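Local coordinates for protein 6-phospho-alpha-glucosidase (Merdibacter massiliensis, PDB 6VC6) that probably hydrolyses 6-phospho-alpha-glucosides, as a family 4 glycoside hydrolase, using NAD and a manganese ion bound beside the sugar phosphate, at residues Tyr195-Thr205 with Phe258-Tyr267; Val342-Met351 with Arg370-Leu381. All blocks are in the same frame, centred on the assembly; numbering follows the deposited sequence.

How the contacts relate
Contact 1 is core and contact 2 lies nearer the surface: thirteen of fifteen touching residues are buried in the first, five of seventeen in the second. Residues 195-205 and 258-267 contribute to a three-stranded antiparallel sheet whose turn brings a metal ligand to the sugar phosphate, and stacked rings add to the backbone pairing. Residues 342-351 and 370-381 join the loops that leave strands 336-343 and 367-370 of the nine-stranded mixed sheet, the second an edge strand, chiefly through backbone carbonyls, one guanidinium and one amide. The centres of contacts 1 and 2 are about 14 Å apart. Yet they touch: Tyr380 of contact 2 meets Trp203 edge-to-face and the Phe258 ring, while Ile376 packs on Phe196.

Contact 1 of 2, residues Tyr195-Thr205 with Phe258-Tyr267. With MN (manganese (II) ion), chain E; G6P (6-O-phosphono-alpha-D-glucopyranose), chain F.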
loop_
_atom_site.group_PDB
_atom_site.type_symbol
_atom_site.label_atom_id
_atom_site.label_comp_id
_atom_site.label_asym_id
_atom_site.label_seq_id
_atom_site.Cartn_x
_atom_site.Cartn_y
_atom_site.Cartn_z
ATOM N N TYR A 195 4.520 15.149 -7.772
ATOM C CA TYR A 195 3.498 14.118 -7.861
ATOM C C TYR A 195 2.225 14.588 -7.172
ATOM O O TYR A 195 2.272 15.321 -6.181
ATOM C CB TYR A 195 4.008 12.810 -7.231
ATOM C CG TYR A 195 3.030 11.656 -7.219
ATOM C CD1 TYR A 195 2.144 11.481 -6.163
ATOM C CD2 TYR A 195 3.013 10.725 -8.250
ATOM C CE1 TYR A 195 1.257 10.422 -6.143
ATOM C CE2 TYR A 195 2.129 9.662 -8.238
ATOM C CZ TYR A 195 1.254 9.516 -7.182
ATOM O OH TYR A 195 0.373 8.459 -7.165
ATOM N N PHE A 196 1.085 14.159 -7.711
ATOM C CA PHE A 196 -0.206 14.428 -7.096
ATOM C C PHE A 196 -1.157 13.287 -7.422
ATOM O O PHE A 196 -0.987 12.584 -8.421
ATOM C CB PHE A 196 -0.799 15.770 -7.560
ATOM C CG PHE A 196 -1.471 15.717 -8.912
ATOM C CD1 PHE A 196 -2.817 15.392 -9.029
ATOM C CD2 PHE A 196 -0.760 16.017 -10.063
ATOM C CE1 PHE A 196 -3.431 15.346 -10.267
ATOM C CE2 PHE A 196 -1.372 15.976 -11.304
ATOM C CZ PHE A 196 -2.709 15.640 -11.405
ATOM N N GLY A 197 -2.164 13.121 -6.575
ATOM C CA GLY A 197 -3.220 12.163 -6.800
ATOM C C GLY A 197 -3.597 11.465 -5.513
ATOM O O GLY A 197 -3.111 11.795 -4.433
ATOM N N LEU A 198 -4.498 10.497 -5.640
ATOM C CA LEU A 198 -4.829 9.601 -4.545
ATOM C C LEU A 198 -3.934 8.367 -4.609
ATOM O O LEU A 198 -3.179 8.165 -5.562
ATOM C CB LEU A 198 -6.304 9.200 -4.603
ATOM C CG LEU A 198 -7.307 10.310 -4.921
ATOM C CD1 LEU A 198 -8.716 9.746 -5.043
ATOM C CD2 LEU A 198 -7.255 11.403 -3.866
ATOM N N ASN A 199 -4.019 7.537 -3.573
ATOM C CA ASN A 199 -3.255 6.300 -3.566
ATOM C C ASN A 199 -3.701 5.404 -4.713
ATOM O O ASN A 199 -4.899 5.190 -4.918
ATOM C CB ASN A 199 -3.420 5.572 -2.234
ATOM C CG ASN A 199 -2.592 4.308 -2.165
ATOM O OD1 ASN A 199 -1.366 4.358 -2.231
ATOM N ND2 ASN A 199 -3.256 3.165 -2.046
ATOM N N HIS A 200 -2.725 4.889 -5.465
ATOM C CA HIS A 200 -2.982 4.048 -6.636
ATOM C C HIS A 200 -3.832 4.785 -7.668
ATOM O O HIS A 200 -4.693 4.198 -8.328
ATOM C CB HIS A 200 -3.630 2.720 -6.236
ATOM C CG HIS A 200 -2.737 1.841 -5.419
ATOM N ND1 HIS A 200 -3.211 0.792 -4.662
ATOM C CD2 HIS A 200 -1.398 1.874 -5.219
ATOM C CE1 HIS A 200 -2.201 0.204 -4.049
ATOM N NE2 HIS A 200 -1.089 0.841 -4.369
ATOM N N TYR A 201 -3.576 6.086 -7.811
ATOM C CA TYR A 201 -4.319 6.953 -8.717
ATOM C C TYR A 201 -3.623 8.306 -8.803
ATOM O O TYR A 201 -4.093 9.287 -8.217
ATOM C CB TYR A 201 -5.764 7.125 -8.234
ATOM C CG TYR A 201 -6.798 7.259 -9.335
ATOM C CD1 TYR A 201 -6.430 7.602 -10.630
ATOM C CD2 TYR A 201 -8.147 7.048 -9.072
ATOM C CE1 TYR A 201 -7.379 7.728 -11.634
ATOM C CE2 TYR A 201 -9.100 7.172 -10.066
ATOM C CZ TYR A 201 -8.712 7.511 -11.345
ATOM O OH TYR A 201 -9.660 7.634 -12.336
ATOM N N GLY A 202 -2.500 8.374 -9.516
ATOM C CA GLY A 202 -1.725 9.602 -9.531
ATOM C C GLY A 202 -0.882 9.738 -10.779
ATOM O O GLY A 202 -0.816 8.842 -11.623
ATOM N N TRP A 203 -0.223 10.892 -10.877
ATOM C CA TRP A 203 0.595 11.234 -12.030
ATOM C C TRP A 203 1.816 12.018 -11.576
ATOM O O TRP A 203 1.757 12.790 -10.614
ATOM C CB TRP A 203 -0.189 12.065 -13.055
ATOM C CG TRP A 203 -1.327 11.336 -13.697
ATOM C CD1 TRP A 203 -1.296 10.637 -14.868
ATOM C CD2 TRP A 203 -2.669 11.238 -13.207
ATOM N NE1 TRP A 203 -2.536 10.108 -15.136
ATOM C CE2 TRP A 203 -3.397 10.463 -14.132
ATOM C CE3 TRP A 203 -3.326 11.730 -12.074
ATOM C CZ2 TRP A 203 -4.747 10.168 -13.960
ATOM C CZ3 TRP A 203 -4.667 11.435 -11.905
ATOM C CH2 TRP A 203 -5.363 10.661 -12.843
ATOM N N PHE A 204 2.925 11.813 -12.282
ATOM C CA PHE A 204 4.137 12.596 -12.087
ATOM C C PHE A 204 4.156 13.719 -13.117
ATOM O O PHE A 204 4.220 13.457 -14.324
ATOM C CB PHE A 204 5.387 11.726 -12.224
ATOM C CG PHE A 204 5.570 10.739 -11.106
ATOM C CD1 PHE A 204 6.334 11.062 -9.999
ATOM C CD2 PHE A 204 4.988 9.482 -11.169
ATOM C CE1 PHE A 204 6.509 10.157 -8.968
ATOM C CE2 PHE A 204 5.161 8.571 -10.142
ATOM C CZ PHE A 204 5.922 8.910 -9.041
ATOM N N THR A 205 4.097 14.964 -12.645
ATOM C CA THR A 205 4.128 16.113 -13.538
ATOM C C THR A 205 5.542 16.554 -13.890
ATOM O O THR A 205 5.736 17.184 -14.936
ATOM C CB THR A 205 3.370 17.292 -12.918
ATOM O OG1 THR A 205 4.046 17.726 -11.732
ATOM C CG2 THR A 205 1.947 16.882 -12.566
ATOM N N PHE A 258 1.703 13.613 -18.464
ATOM C CA PHE A 258 2.305 13.209 -17.203
ATOM C C PHE A 258 2.636 11.722 -17.203
ATOM O O PHE A 258 2.005 10.925 -17.904
ATOM C CB PHE A 258 1.375 13.526 -16.024
ATOM C CG PHE A 258 0.907 14.955 -15.985
ATOM C CD1 PHE A 258 1.755 15.989 -16.348
ATOM C CD2 PHE A 258 -0.383 15.263 -15.585
ATOM C CE1 PHE A 258 1.326 17.302 -16.314
ATOM C CE2 PHE A 258 -0.818 16.575 -15.547
ATOM C CZ PHE A 258 0.039 17.596 -15.913
ATOM N N LEU A 259 3.634 11.360 -16.401
ATOM C CA LEU A 259 3.995 9.961 -16.209
ATOM C C LEU A 259 3.022 9.321 -15.226
ATOM O O LEU A 259 2.919 9.782 -14.084
ATOM C CB LEU A 259 5.424 9.847 -15.694
ATOM C CG LEU A 259 5.935 8.455 -15.315
ATOM C CD1 LEU A 259 6.160 7.603 -16.553
ATOM C CD2 LEU A 259 7.216 8.563 -14.500
ATOM N N PRO A 260 2.301 8.270 -15.615
ATOM C CA PRO A 260 1.205 7.772 -14.778
ATOM C C PRO A 260 1.618 6.704 -13.778
ATOM O O PRO A 260 2.494 5.874 -14.028
ATOM C CB PRO A 260 0.240 7.187 -15.818
ATOM C CG PRO A 260 1.151 6.665 -16.887
ATOM C CD PRO A 260 2.361 7.578 -16.916
ATOM N N ASN A 261 0.968 6.749 -12.617
ATOM C CA ASN A 261 0.946 5.601 -11.723
ATOM C C ASN A 261 0.379 4.405 -12.476
ATOM O O ASN A 261 -0.622 4.530 -13.187
ATOM C CB ASN A 261 0.096 5.924 -10.489
ATOM C CG ASN A 261 0.205 4.873 -9.400
ATOM O OD1 ASN A 261 -0.015 3.685 -9.636
ATOM N ND2 ASN A 261 0.532 5.314 -8.189
ATOM N N THR A 262 1.027 3.244 -12.336
ATOM C CA THR A 262 0.622 2.083 -13.126
ATOM C C THR A 262 -0.802 1.639 -12.820
ATOM O O THR A 262 -1.402 0.924 -13.630
ATOM C CB THR A 262 1.583 0.913 -12.906
ATOM O OG1 THR A 262 1.444 0.415 -11.570
ATOM C CG2 THR A 262 3.021 1.351 -13.143
ATOM N N TYR A 263 -1.359 2.045 -11.679
ATOM C CA TYR A 263 -2.747 1.729 -11.371
ATOM C C TYR A 263 -3.732 2.574 -12.167
ATOM O O TYR A 263 -4.928 2.263 -12.162
ATOM C CB TYR A 263 -2.999 1.900 -9.873
ATOM C CG TYR A 263 -2.543 0.717 -9.051
ATOM C CD1 TYR A 263 -3.321 -0.428 -8.956
ATOM C CD2 TYR A 263 -1.324 0.739 -8.386
ATOM C CE1 TYR A 263 -2.906 -1.513 -8.209
ATOM C CE2 TYR A 263 -0.900 -0.342 -7.639
ATOM C CZ TYR A 263 -1.696 -1.465 -7.553
ATOM O OH TYR A 263 -1.281 -2.546 -6.811
ATOM N N ASP A 264 -3.264 3.625 -12.846
ATOM C CA ASP A 264 -4.144 4.416 -13.699
ATOM C C ASP A 264 -4.713 3.603 -14.852
ATOM O O ASP A 264 -5.749 3.981 -15.409
ATOM C CB ASP A 264 -3.400 5.629 -14.261
ATOM C CG ASP A 264 -2.905 6.566 -13.181
ATOM O OD1 ASP A 264 -3.058 6.242 -11.984
ATOM O OD2 ASP A 264 -2.358 7.631 -13.534
ATOM N N GLY A 265 -4.057 2.500 -15.224
ATOM C CA GLY A 265 -4.514 1.727 -16.367
ATOM C C GLY A 265 -5.897 1.138 -16.168
ATOM O O GLY A 265 -6.674 1.022 -17.119
ATOM N N TYR A 266 -6.223 0.759 -14.931
ATOM C CA TYR A 266 -7.552 0.224 -14.651
ATOM C C TYR A 266 -8.629 1.273 -14.895
ATOM O O TYR A 266 -9.672 0.978 -15.492
ATOM C CB TYR A 266 -7.626 -0.283 -13.210
ATOM C CG TYR A 266 -6.669 -1.410 -12.889
ATOM C CD1 TYR A 266 -6.809 -2.657 -13.483
ATOM C CD2 TYR A 266 -5.633 -1.228 -11.981
ATOM C CE1 TYR A 266 -5.940 -3.690 -13.187
ATOM C CE2 TYR A 266 -4.760 -2.256 -11.679
ATOM C CZ TYR A 266 -4.918 -3.484 -12.285
ATOM O OH TYR A 266 -4.050 -4.509 -11.987
ATOM N N TYR A 267 -8.391 2.507 -14.450
ATOM C CA TYR A 267 -9.421 3.536 -14.514
ATOM C C TYR A 267 -9.553 4.144 -15.904
ATOM O O TYR A 267 -10.634 4.623 -16.263
ATOM C CB TYR A 267 -9.127 4.629 -13.485
ATOM C CG TYR A 267 -9.170 4.128 -12.061
ATOM C CD1 TYR A 267 -10.379 3.983 -11.393
ATOM C CD2 TYR A 267 -8.004 3.789 -11.386
ATOM C CE1 TYR A 267 -10.426 3.521 -10.092
ATOM C CE2 TYR A 267 -8.040 3.326 -10.084
ATOM C CZ TYR A 267 -9.254 3.193 -9.442
ATOM O OH TYR A 267 -9.299 2.732 -8.147
HETATM MN MN MN E . 0.337 0.563 -2.747
HETATM C C1 G6P F . 1.704 -2.566 -5.691
HETATM C C2 G6P F . 1.056 -1.684 -4.615
HETATM C C3 G6P F . 0.561 -2.441 -3.395
HETATM C C4 G6P F . -0.100 -3.722 -3.847
HETATM C C5 G6P F . 0.988 -4.612 -4.418
HETATM C C6 G6P F . 0.360 -5.874 -4.996
HETATM O O1 G6P F . 3.032 -2.096 -5.956
HETATM O O2 G6P F . 1.994 -0.684 -4.196
HETATM O O3 G6P F . -0.369 -1.647 -2.651
HETATM O O4 G6P F . -0.716 -4.361 -2.726
HETATM O O5 G6P F . 1.731 -3.992 -5.475
HETATM O O6 G6P F . 1.329 -6.915 -4.982
HETATM P P G6P F . 0.890 -8.441 -5.238
HETATM O O1P G6P F . 0.438 -8.897 -3.871
HETATM O O2P G6P F . -0.215 -8.352 -6.264
HETATM O O3P G6P F . 2.149 -9.098 -5.753
HETATM O O HOH W 1 0.354 5.030 -5.172
HETATM O O HOH W 2 -7.163 3.460 -6.621
#
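The manganese and sugar-phosphate site of this family 4 glycoside hydrolase is built partly on this contact, where His200 and Tyr263 stack beside the bound glucose 6-phosphate. The imidazole lies face to face on the phenol ring, centroids 3.9 Å apart and planes at 23°, and the two side chains point the same way. His200 NE2 binds manganese at 2.2 Å; Cys170 and the sugar's O2 and O3 are further ligands. With CG turned beside the backbone N (chi1 -81°), Tyr263 presents one face to His200 and directs its hydroxyl to the sugar, its OH lying 3.2 Å from C1.

Asn261 sets up this tyrosine: its OD1 accepts from Tyr263 N in the amide plane on a lone pair, a capping bond before the helix 264-268. Its ND2 gives a weak bond to Tyr195 OH, which also pairs with Glu358.

Behind the site, Trp203 with Pro260 and Phe204 with Leu259 form antiparallel non-hydrogen-bonded and hydrogen-bonded pairs. Phe204 N reaches Leu259 O at 2.7 Å, almost straight at 176°. At the end of this pairing, Thr205 CG2 sits over the centre of the Phe258 ring, 3.7 Å from its centroid. Tyr201 and Tyr267 make an offset stack, Tyr201 CZ 3.5 Å from Tyr267 CG. Asp264 OD2 lies over one face of the Trp203 indole and 2.7 Å from Gly202 O, while OD1 accepts a weak bond from Gly202 N.

The metal-binding imidazole is therefore held by manganese at NE2 and by the tyrosine ring across one face, with ND1 also weakly bonded to Thr110, which would restrict its rotation. Because the same tyrosine touches the sugar near C1, the stack probably couples the metal ligand's position to that of the bound sugar.

Contact 2 of 2, residues Val342-Met351 with Arg370-Leu381; sequences VKNEGAIANM and RMAVGNIPQFYL
Arg370 and Asn350 grip opposite ends of this contact, each setting a flat polar group against main-chain atoms. The arginine chain runs extended from CG to NE past the methyl of Ala347, bringing NE 2.7 Å from Asn344 O, with the acceptor 30° out of the guanidinium plane. Its NH2 meets Glu345 O at 3.0 Å, this time in that plane but above the carbonyl's own plane. Asn344 O also accepts from Ala347 N on its opposite face, closing the type I' turn 344-347 that follows strand 336-343.

Between these ends the backbones of Ile348 and Gly374 form a single bridge: Val373 N reaches Ala347 O at 2.9 Å, and Ala349 N reaches Gly374 O at 3.0 Å.

Asn350 holds its CG between the backbone N and carbonyl carbon (chi1 49°), which turns the amide onto Ile376. OD1 accepts from Ile376 N at 3.2 Å, and ND2 donates to Ile376 O, on a lone pair, at 3.0 Å. An alanine here removes both amide atoms, and Ile376, left without these mates, would probably hold the approach to helix 378-400 less firmly. Selenomethionine Met351 slides past Leu381 in the opposite direction, its CG 3.7 Å from Leu381 CD1.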
loop_
_atom_site.group_PDB
_atom_site.type_symbol
_atom_site.label_atom_id
_atom_site.label_comp_id
_atom_site.label_asym_id
_atom_site.label_seq_id
_atom_site.Cartn_x
_atom_site.Cartn_y
_atom_site.Cartn_z
ATOM N N VAL A 342 -1.480 12.061 2.878
ATOM C CA VAL A 342 -1.711 13.117 3.856
ATOM C C VAL A 342 -3.072 13.755 3.613
ATOM O O VAL A 342 -3.648 13.659 2.527
ATOM C CB VAL A 342 -0.615 14.207 3.810
ATOM C CG1 VAL A 342 0.706 13.663 4.319
ATOM C CG2 VAL A 342 -0.466 14.749 2.397
ATOM N N LYS A 343 -3.578 14.421 4.648
ATOM C CA LYS A 343 -4.785 15.222 4.507
ATOM C C LYS A 343 -4.502 16.436 3.631
ATOM O O LYS A 343 -3.477 17.107 3.782
ATOM C CB LYS A 343 -5.294 15.661 5.881
ATOM C CG LYS A 343 -6.614 16.416 5.849
ATOM C CD LYS A 343 -7.267 16.444 7.224
ATOM C CE LYS A 343 -6.888 17.700 7.991
ATOM N NZ LYS A 343 -6.574 17.409 9.418
ATOM N N ASN A 344 -5.420 16.715 2.706
ATOM C CA ASN A 344 -5.207 17.741 1.691
ATOM C C ASN A 344 -5.144 19.139 2.299
ATOM O O ASN A 344 -4.058 19.712 2.432
ATOM C CB ASN A 344 -6.309 17.670 0.633
ATOM C CG ASN A 344 -6.108 18.667 -0.488
ATOM O OD1 ASN A 344 -4.978 18.979 -0.860
ATOM N ND2 ASN A 344 -7.208 19.169 -1.038
ATOM N N GLU A 345 -6.305 19.686 2.657
ATOM C CA GLU A 345 -6.436 21.013 3.261
ATOM C C GLU A 345 -5.629 22.065 2.496
ATOM O O GLU A 345 -4.780 22.767 3.047
ATOM C CB GLU A 345 -6.038 20.989 4.739
ATOM C CG GLU A 345 -6.792 22.010 5.587
ATOM C CD GLU A 345 -6.411 21.962 7.054
ATOM O OE1 GLU A 345 -6.231 20.847 7.588
ATOM O OE2 GLU A 345 -6.295 23.040 7.674
ATOM N N GLY A 346 -5.913 22.161 1.198
ATOM C CA GLY A 346 -5.350 23.188 0.350
ATOM C C GLY A 346 -4.156 22.755 -0.477
ATOM O O GLY A 346 -3.807 23.452 -1.438
ATOM N N ALA A 347 -3.520 21.634 -0.130
ATOM C CA ALA A 347 -2.358 21.177 -0.890
ATOM C C ALA A 347 -2.725 20.910 -2.345
ATOM O O ALA A 347 -1.958 21.237 -3.258
ATOM C CB ALA A 347 -1.763 19.934 -0.236
ATOM N N ILE A 348 -3.886 20.309 -2.579
ATOM C CA ILE A 348 -4.525 20.305 -3.889
ATOM C C ILE A 348 -5.648 21.331 -3.814
ATOM O O ILE A 348 -6.664 21.106 -3.148
ATOM C CB ILE A 348 -5.041 18.913 -4.274
ATOM C CG1 ILE A 348 -3.899 17.896 -4.236
ATOM C CG2 ILE A 348 -5.676 18.947 -5.657
ATOM C CD1 ILE A 348 -4.275 16.524 -4.761
ATOM N N ALA A 349 -5.462 22.464 -4.496
ATOM C CA ALA A 349 -6.236 23.660 -4.178
ATOM C C ALA A 349 -7.707 23.534 -4.561
ATOM O O ALA A 349 -8.566 24.099 -3.874
ATOM C CB ALA A 349 -5.614 24.880 -4.859
ATOM N N ASN A 350 -8.026 22.815 -5.638
ATOM C CA ASN A 350 -9.404 22.715 -6.102
ATOM C C ASN A 350 -10.070 21.401 -5.703
ATOM O O ASN A 350 -11.041 20.986 -6.345
ATOM C CB ASN A 350 -9.474 22.912 -7.618
ATOM C CG ASN A 350 -8.465 22.066 -8.367
ATOM O OD1 ASN A 350 -7.582 21.453 -7.768
ATOM N ND2 ASN A 350 -8.588 22.035 -9.689
HETATM N N MSE A 351 -9.574 20.744 -4.660
HETATM C CA MSE A 351 -10.259 19.591 -4.085
HETATM C C MSE A 351 -10.592 19.881 -2.624
HETATM O O MSE A 351 -10.012 20.787 -2.022
HETATM C CB MSE A 351 -9.410 18.324 -4.213
HETATM C CG MSE A 351 -9.554 17.629 -5.562
HETATM SE SE MSE A 351 -8.441 16.037 -5.762
HETATM C CE MSE A 351 -9.284 14.902 -4.420
ATOM N N ARG A 370 3.634 18.528 3.852
ATOM C CA ARG A 370 3.250 18.446 2.452
ATOM C C ARG A 370 3.549 19.748 1.720
ATOM O O ARG A 370 3.539 20.837 2.302
ATOM C CB ARG A 370 1.765 18.103 2.320
ATOM C CG ARG A 370 0.827 19.227 2.722
ATOM C CD ARG A 370 -0.549 18.699 3.096
ATOM N NE ARG A 370 -1.510 19.780 3.305
ATOM C CZ ARG A 370 -1.571 20.526 4.403
ATOM N NH1 ARG A 370 -0.726 20.314 5.403
ATOM N NH2 ARG A 370 -2.480 21.488 4.502
HETATM N N MSE A 371 3.814 19.622 0.424
HETATM C CA MSE A 371 4.090 20.770 -0.429
HETATM C C MSE A 371 2.924 21.061 -1.357
HETATM O O MSE A 371 2.318 20.149 -1.918
HETATM C CB MSE A 371 5.357 20.534 -1.236
HETATM C CG MSE A 371 6.580 21.062 -0.542
HETATM SE SE MSE A 371 8.184 20.854 -1.595
HETATM C CE MSE A 371 8.874 19.310 -0.649
ATOM N N ALA A 372 2.604 22.342 -1.507
ATOM C CA ALA A 372 1.456 22.739 -2.306
ATOM C C ALA A 372 1.679 22.409 -3.777
ATOM O O ALA A 372 2.769 22.603 -4.319
ATOM C CB ALA A 372 1.181 24.231 -2.138
ATOM N N VAL A 373 0.631 21.897 -4.414
ATOM C CA VAL A 373 0.652 21.617 -5.841
ATOM C C VAL A 373 -0.194 22.612 -6.630
ATOM O O VAL A 373 0.099 22.850 -7.814
ATOM C CB VAL A 373 0.199 20.167 -6.121
ATOM C CG1 VAL A 373 0.049 19.890 -7.612
ATOM C CG2 VAL A 373 1.183 19.187 -5.500
ATOM N N GLY A 374 -1.187 23.236 -6.010
ATOM C CA GLY A 374 -2.040 24.175 -6.704
ATOM C C GLY A 374 -3.261 23.497 -7.292
ATOM O O GLY A 374 -3.648 22.388 -6.914
ATOM N N ASN A 375 -3.878 24.189 -8.245
ATOM C CA ASN A 375 -5.042 23.654 -8.933
ATOM C C ASN A 375 -4.604 22.654 -9.995
ATOM O O ASN A 375 -3.767 22.966 -10.848
ATOM C CB ASN A 375 -5.853 24.784 -9.566
ATOM C CG ASN A 375 -6.388 25.762 -8.538
ATOM O OD1 ASN A 375 -7.130 25.384 -7.631
ATOM N ND2 ASN A 375 -6.010 27.028 -8.674
ATOM N N ILE A 376 -5.164 21.450 -9.937
ATOM C CA ILE A 376 -4.855 20.405 -10.910
ATOM C C ILE A 376 -5.746 20.605 -12.131
ATOM O O ILE A 376 -6.833 21.190 -12.009
ATOM C CB ILE A 376 -5.032 19.006 -10.301
ATOM C CG1 ILE A 376 -6.430 18.853 -9.698
ATOM C CG2 ILE A 376 -3.964 18.748 -9.250
ATOM C CD1 ILE A 376 -6.723 17.458 -9.190
ATOM N N PRO A 377 -5.333 20.156 -13.317
ATOM C CA PRO A 377 -6.156 20.363 -14.515
ATOM C C PRO A 377 -7.522 19.699 -14.400
ATOM O O PRO A 377 -7.754 18.817 -13.570
ATOM C CB PRO A 377 -5.320 19.728 -15.634
ATOM C CG PRO A 377 -3.916 19.792 -15.129
ATOM C CD PRO A 377 -4.017 19.582 -13.645
ATOM N N GLN A 378 -8.433 20.142 -15.272
ATOM C CA GLN A 378 -9.831 19.730 -15.175
ATOM C C GLN A 378 -10.000 18.234 -15.412
ATOM O O GLN A 378 -10.820 17.584 -14.753
ATOM C CB GLN A 378 -10.674 20.527 -16.172
ATOM C CG GLN A 378 -12.172 20.401 -15.964
ATOM C CD GLN A 378 -12.690 21.322 -14.877
ATOM O OE1 GLN A 378 -12.356 22.506 -14.841
ATOM N NE2 GLN A 378 -13.512 20.781 -13.985
ATOM N N PHE A 379 -9.239 17.671 -16.355
ATOM C CA PHE A 379 -9.372 16.251 -16.667
ATOM C C PHE A 379 -9.059 15.385 -15.454
ATOM O O PHE A 379 -9.771 14.413 -15.173
ATOM C CB PHE A 379 -8.455 15.889 -17.837
ATOM C CG PHE A 379 -8.401 14.419 -18.138
ATOM C CD1 PHE A 379 -9.529 13.744 -18.576
ATOM C CD2 PHE A 379 -7.218 13.712 -17.993
ATOM C CE1 PHE A 379 -9.481 12.391 -18.855
ATOM C CE2 PHE A 379 -7.162 12.360 -18.272
ATOM C CZ PHE A 379 -8.295 11.697 -18.704
ATOM N N TYR A 380 -8.004 15.728 -14.716
ATOM C CA TYR A 380 -7.626 14.953 -13.542
ATOM C C TYR A 380 -8.498 15.279 -12.338
ATOM O O TYR A 380 -8.679 14.427 -11.462
ATOM C CB TYR A 380 -6.151 15.191 -13.219
ATOM C CG TYR A 380 -5.250 15.021 -14.422
ATOM C CD1 TYR A 380 -4.692 13.786 -14.726
ATOM C CD2 TYR A 380 -4.969 16.092 -15.262
ATOM C CE1 TYR A 380 -3.874 13.624 -15.828
ATOM C CE2 TYR A 380 -4.155 15.938 -16.369
ATOM C CZ TYR A 380 -3.609 14.702 -16.646
ATOM O OH TYR A 380 -2.796 14.546 -17.745
ATOM N N LEU A 381 -9.044 16.496 -12.277
ATOM C CA LEU A 381 -9.979 16.828 -11.208
ATOM C C LEU A 381 -11.229 15.963 -11.289
ATOM O O LEU A 381 -11.727 15.479 -10.267
ATOM C CB LEU A 381 -10.349 18.310 -11.269
ATOM C CG LEU A 381 -11.306 18.802 -10.182
ATOM C CD1 LEU A 381 -10.598 18.863 -8.839
ATOM C CD2 LEU A 381 -11.894 20.156 -10.543
HETATM O O HOH W 3 -2.289 24.160 -3.430
#